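PDB 4WUI: N-(5'-phosphoribosyl)anthranilate isomerase from Jonesia denitrificans, which probably catalyses the isomerisation of N-(5-phosphoribosyl)anthranilate to 1-(2-carboxyphenylamino)-1-deoxyribulose 5-phosphate, the third step of tryptophan biosynthesis from chorismate. Local coordinates for residues Val103-Ser108 / Tyr120-Leu125. Sequence-based numbering, arbitrary orientation.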
ATOM      1  N   VAL A 103       7.666  -7.494  -6.825  1.00  8.15           N
ATOM      2  CA  VAL A 103       7.479  -7.868  -5.423  1.00  8.26           C
ATOM      3  C   VAL A 103       7.775  -6.677  -4.539  1.00  7.94           C
ATOM      4  O   VAL A 103       8.805  -6.012  -4.710  1.00  8.75           O
ATOM      5  CB  VAL A 103       8.331  -9.092  -5.043  1.00  8.70           C
ATOM      6  CG1 VAL A 103       8.230  -9.401  -3.555  1.00  9.86           C
ATOM      7  CG2 VAL A 103       7.930 -10.300  -5.908  1.00  9.34           C
ATOM      8  N   TRP A 104       6.869  -6.389  -3.614  1.00  7.87           N
ATOM      9  CA  TRP A 104       7.031  -5.321  -2.634  1.00  7.97           C
ATOM     10  C   TRP A 104       7.221  -5.947  -1.255  1.00  8.78           C
ATOM     11  O   TRP A 104       6.540  -6.899  -0.904  1.00  9.13           O
ATOM     12  CB  TRP A 104       5.849  -4.370  -2.640  1.00  8.35           C
ATOM     13  CG  TRP A 104       5.661  -3.593  -3.898  1.00  8.11           C
ATOM     14  CD1 TRP A 104       6.429  -3.597  -5.011  1.00  8.47           C
ATOM     15  CD2 TRP A 104       4.633  -2.644  -4.130  1.00  8.64           C
ATOM     16  NE1 TRP A 104       5.938  -2.728  -5.937  1.00  8.82           N
ATOM     17  CE2 TRP A 104       4.835  -2.113  -5.419  1.00  9.04           C
ATOM     18  CE3 TRP A 104       3.543  -2.215  -3.377  1.00  9.55           C
ATOM     19  CZ2 TRP A 104       3.963  -1.185  -5.986  1.00 10.38           C
ATOM     20  CZ3 TRP A 104       2.700  -1.279  -3.941  1.00 10.70           C
ATOM     21  CH2 TRP A 104       2.896  -0.789  -5.226  1.00 11.03           C
ATOM     22  N   ARG A 105       8.168  -5.390  -0.511  1.00 10.43           N
ATOM     23  CA  ARG A 105       8.523  -5.774   0.842  1.00 11.75           C
ATOM     24  C   ARG A 105       7.866  -4.726   1.777  1.00 12.53           C
ATOM     25  O   ARG A 105       8.135  -3.559   1.679  1.00 12.79           O
ATOM     26  CB  ARG A 105      10.098  -5.851   0.991  1.00 12.40           C
ATOM     27  CG  ARG A 105      10.604  -6.201   2.384  1.00 13.15           C
ATOM     28  CD  ARG A 105      12.047  -6.614   2.431  1.00 14.47           C
ATOM     29  NE  ARG A 105      12.989  -5.564   2.083  1.00 14.91           N
ATOM     30  CZ  ARG A 105      13.646  -4.789   2.937  1.00 15.37           C
ATOM     31  NH1 ARG A 105      13.412  -4.828   4.225  1.00 16.15           N
ATOM     32  NH2 ARG A 105      14.489  -3.901   2.459  1.00 16.08           N
ATOM     33  N   ALA A 106       6.944  -5.105   2.639  1.00 16.16           N
ATOM     34  CA  ALA A 106       6.411  -4.222   3.649  1.00 18.84           C
ATOM     35  C   ALA A 106       7.070  -4.500   5.005  1.00 20.60           C
ATOM     36  O   ALA A 106       7.387  -5.650   5.326  1.00 22.78           O
ATOM     37  CB  ALA A 106       4.878  -4.371   3.761  1.00 20.33           C
ATOM     38  N   THR A 107       7.288  -3.442   5.794  1.00 21.07           N
ATOM     39  CA  THR A 107       7.841  -3.565   7.132  1.00 23.72           C
ATOM     40  C   THR A 107       7.411  -2.390   7.980  1.00 23.26           C
ATOM     41  O   THR A 107       6.741  -1.476   7.526  1.00 23.08           O
ATOM     42  CB  THR A 107       9.377  -3.623   7.103  1.00 26.41           C
ATOM     43  OG1 THR A 107       9.878  -3.993   8.396  1.00 27.91           O
ATOM     44  CG2 THR A 107       9.996  -2.311   6.646  1.00 27.58           C
ATOM     45  N   SER A 108       7.795  -2.397   9.236  1.00 24.21           N
ATOM     46  CA  SER A 108       7.431  -1.267  10.059  1.00 25.58           C
ATOM     47  C   SER A 108       8.621  -0.809  10.814  1.00 25.73           C
ATOM     48  O   SER A 108       9.563  -1.547  10.994  1.00 25.38           O
ATOM     49  CB  SER A 108       6.337  -1.658  10.998  1.00 26.85           C
ATOM     50  OG  SER A 108       6.854  -2.652  11.828  1.00 27.97           O
ATOM     51  N   TYR A 120      16.594  -7.466  -0.818  1.00 10.01           N
ATOM     52  CA  TYR A 120      16.178  -8.857  -0.974  1.00 10.39           C
ATOM     53  C   TYR A 120      15.426  -9.089  -2.276  1.00 10.16           C
ATOM     54  O   TYR A 120      14.668 -10.049  -2.383  1.00 11.29           O
ATOM     55  CB  TYR A 120      15.366  -9.320   0.261  1.00 11.15           C
ATOM     56  CG  TYR A 120      16.125  -9.033   1.513  1.00 11.78           C
ATOM     57  CD1 TYR A 120      17.343  -9.656   1.770  1.00 12.34           C
ATOM     58  CD2 TYR A 120      15.692  -8.091   2.424  1.00 14.41           C
ATOM     59  CE1 TYR A 120      18.093  -9.345   2.890  1.00 14.13           C
ATOM     60  CE2 TYR A 120      16.434  -7.796   3.555  1.00 15.83           C
ATOM     61  CZ  TYR A 120      17.638  -8.413   3.769  1.00 15.74           C
ATOM     62  OH  TYR A 120      18.385  -8.082   4.894  1.00 17.52           O
ATOM     63  N   GLY A 121      15.671  -8.244  -3.278  1.00  9.59           N
ATOM     64  CA  GLY A 121      15.081  -8.381  -4.594  1.00  9.89           C
ATOM     65  C   GLY A 121      13.791  -7.609  -4.828  1.00 10.18           C
ATOM     66  O   GLY A 121      13.280  -7.593  -5.942  1.00 10.84           O
ATOM     67  N   GLU A 122      13.261  -6.968  -3.802  1.00 10.35           N
ATOM     68  CA  GLU A 122      12.013  -6.231  -3.964  1.00 10.04           C
ATOM     69  C   GLU A 122      12.210  -4.993  -4.840  1.00  9.64           C
ATOM     70  O   GLU A 122      13.267  -4.367  -4.879  1.00 10.64           O
ATOM     71  CB  GLU A 122      11.453  -5.847  -2.618  1.00 10.83           C
ATOM     72  CG  GLU A 122      12.185  -4.760  -1.898  1.00 10.65           C
ATOM     73  CD  GLU A 122      13.420  -5.183  -1.117  1.00 10.84           C
ATOM     74  OE1 GLU A 122      13.887  -6.344  -1.161  1.00 11.70           O
ATOM     75  OE2 GLU A 122      13.960  -4.286  -0.412  1.00 11.65           O
ATOM     76  N   GLU A 123      11.138  -4.631  -5.527  1.00  9.43           N
ATOM     77  CA  GLU A 123      11.034  -3.432  -6.318  1.00 10.39           C
ATOM     78  C   GLU A 123      10.875  -2.170  -5.471  1.00  9.73           C
ATOM     79  O   GLU A 123      11.285  -1.078  -5.863  1.00 10.79           O
ATOM     80  CB  GLU A 123       9.742  -3.602  -7.175  1.00 12.26           C
ATOM     81  CG  GLU A 123       9.372  -2.452  -8.038  1.00 13.24           C
ATOM     82  CD  GLU A 123       8.107  -2.799  -8.793  1.00 12.00           C
ATOM     83  OE1 GLU A 123       8.197  -3.572  -9.749  1.00 12.71           O
ATOM     84  OE2 GLU A 123       7.026  -2.281  -8.468  1.00 12.64           O
ATOM     85  N   LEU A 124      10.203  -2.325  -4.338  1.00  9.19           N
ATOM     86  CA  LEU A 124       9.748  -1.213  -3.526  1.00  9.49           C
ATOM     87  C   LEU A 124       9.597  -1.710  -2.100  1.00  8.78           C
ATOM     88  O   LEU A 124       9.254  -2.878  -1.873  1.00  9.09           O
ATOM     89  CB  LEU A 124       8.427  -0.717  -4.110  1.00 10.08           C
ATOM     90  CG  LEU A 124       7.679   0.366  -3.331  1.00 10.02           C
ATOM     91  CD1 LEU A 124       6.907   1.247  -4.286  1.00 10.33           C
ATOM     92  CD2 LEU A 124       6.745  -0.221  -2.266  1.00  9.43           C
ATOM     93  N   LEU A 125       9.842  -0.815  -1.154  1.00  9.05           N
ATOM     94  CA  LEU A 125       9.664  -1.049   0.263  1.00  9.44           C
ATOM     95  C   LEU A 125       8.512  -0.185   0.803  1.00  8.77           C
ATOM     96  O   LEU A 125       8.484   1.021   0.550  1.00  9.43           O
ATOM     97  CB  LEU A 125      10.957  -0.651   0.968  1.00 11.82           C
ATOM     98  CG  LEU A 125      11.097  -0.860   2.445  1.00 13.90           C
ATOM     99  CD1 LEU A 125      10.961  -2.298   2.811  1.00 15.19           C
ATOM    100  CD2 LEU A 125      12.470  -0.355   2.875  1.00 16.24           C
TER
HETATM  101  O   HOH W   1      10.647  -7.297  -7.414  1.00 11.98           O
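R105 and E122 form a buried salt bridge on the barrel's outer side, toward helix 90-99. R105 NE and NH2 both grip E122 OE2, at 3.0 Å and 2.9 Å. The E122 chain, its CG between backbone N and carbonyl carbon (chi1 72°), bends at chi2 to reach R105. OE2 lies near the guanidinium plane, but both nitrogens come from above the carboxylate plane; the planes stand 80° apart. L125 CD1 sits over the guanidinium centre, 3.7 Å from R105 CZ. Over the opposite face Y120 CD2 is offset toward the rim, its ring edge-on. E122 OE1 accepts a hydrogen bond from Y120 N. R105 NH1 bonds to N114 O and Y120 OH to N114 ND2. An alanine in place of E122 would probably leave the buried R105 charge without its carboxylate and Y120 N without this acceptor.

W104 points into the barrel. Its NE1 donates straight to E123 OE2 (2.8 Å), in the indole plane. L124 CB makes a CH-pi contact over the five-membered ring. R105 N bonds to L124 O (3.1 Å), joining parallel TIM-barrel strands 103-108 and 124-128. E123 OE2 also pairs with R102. Charge pairs and hydrogen bonds together probably hold the loop before strand 124-128 against strand 103-108.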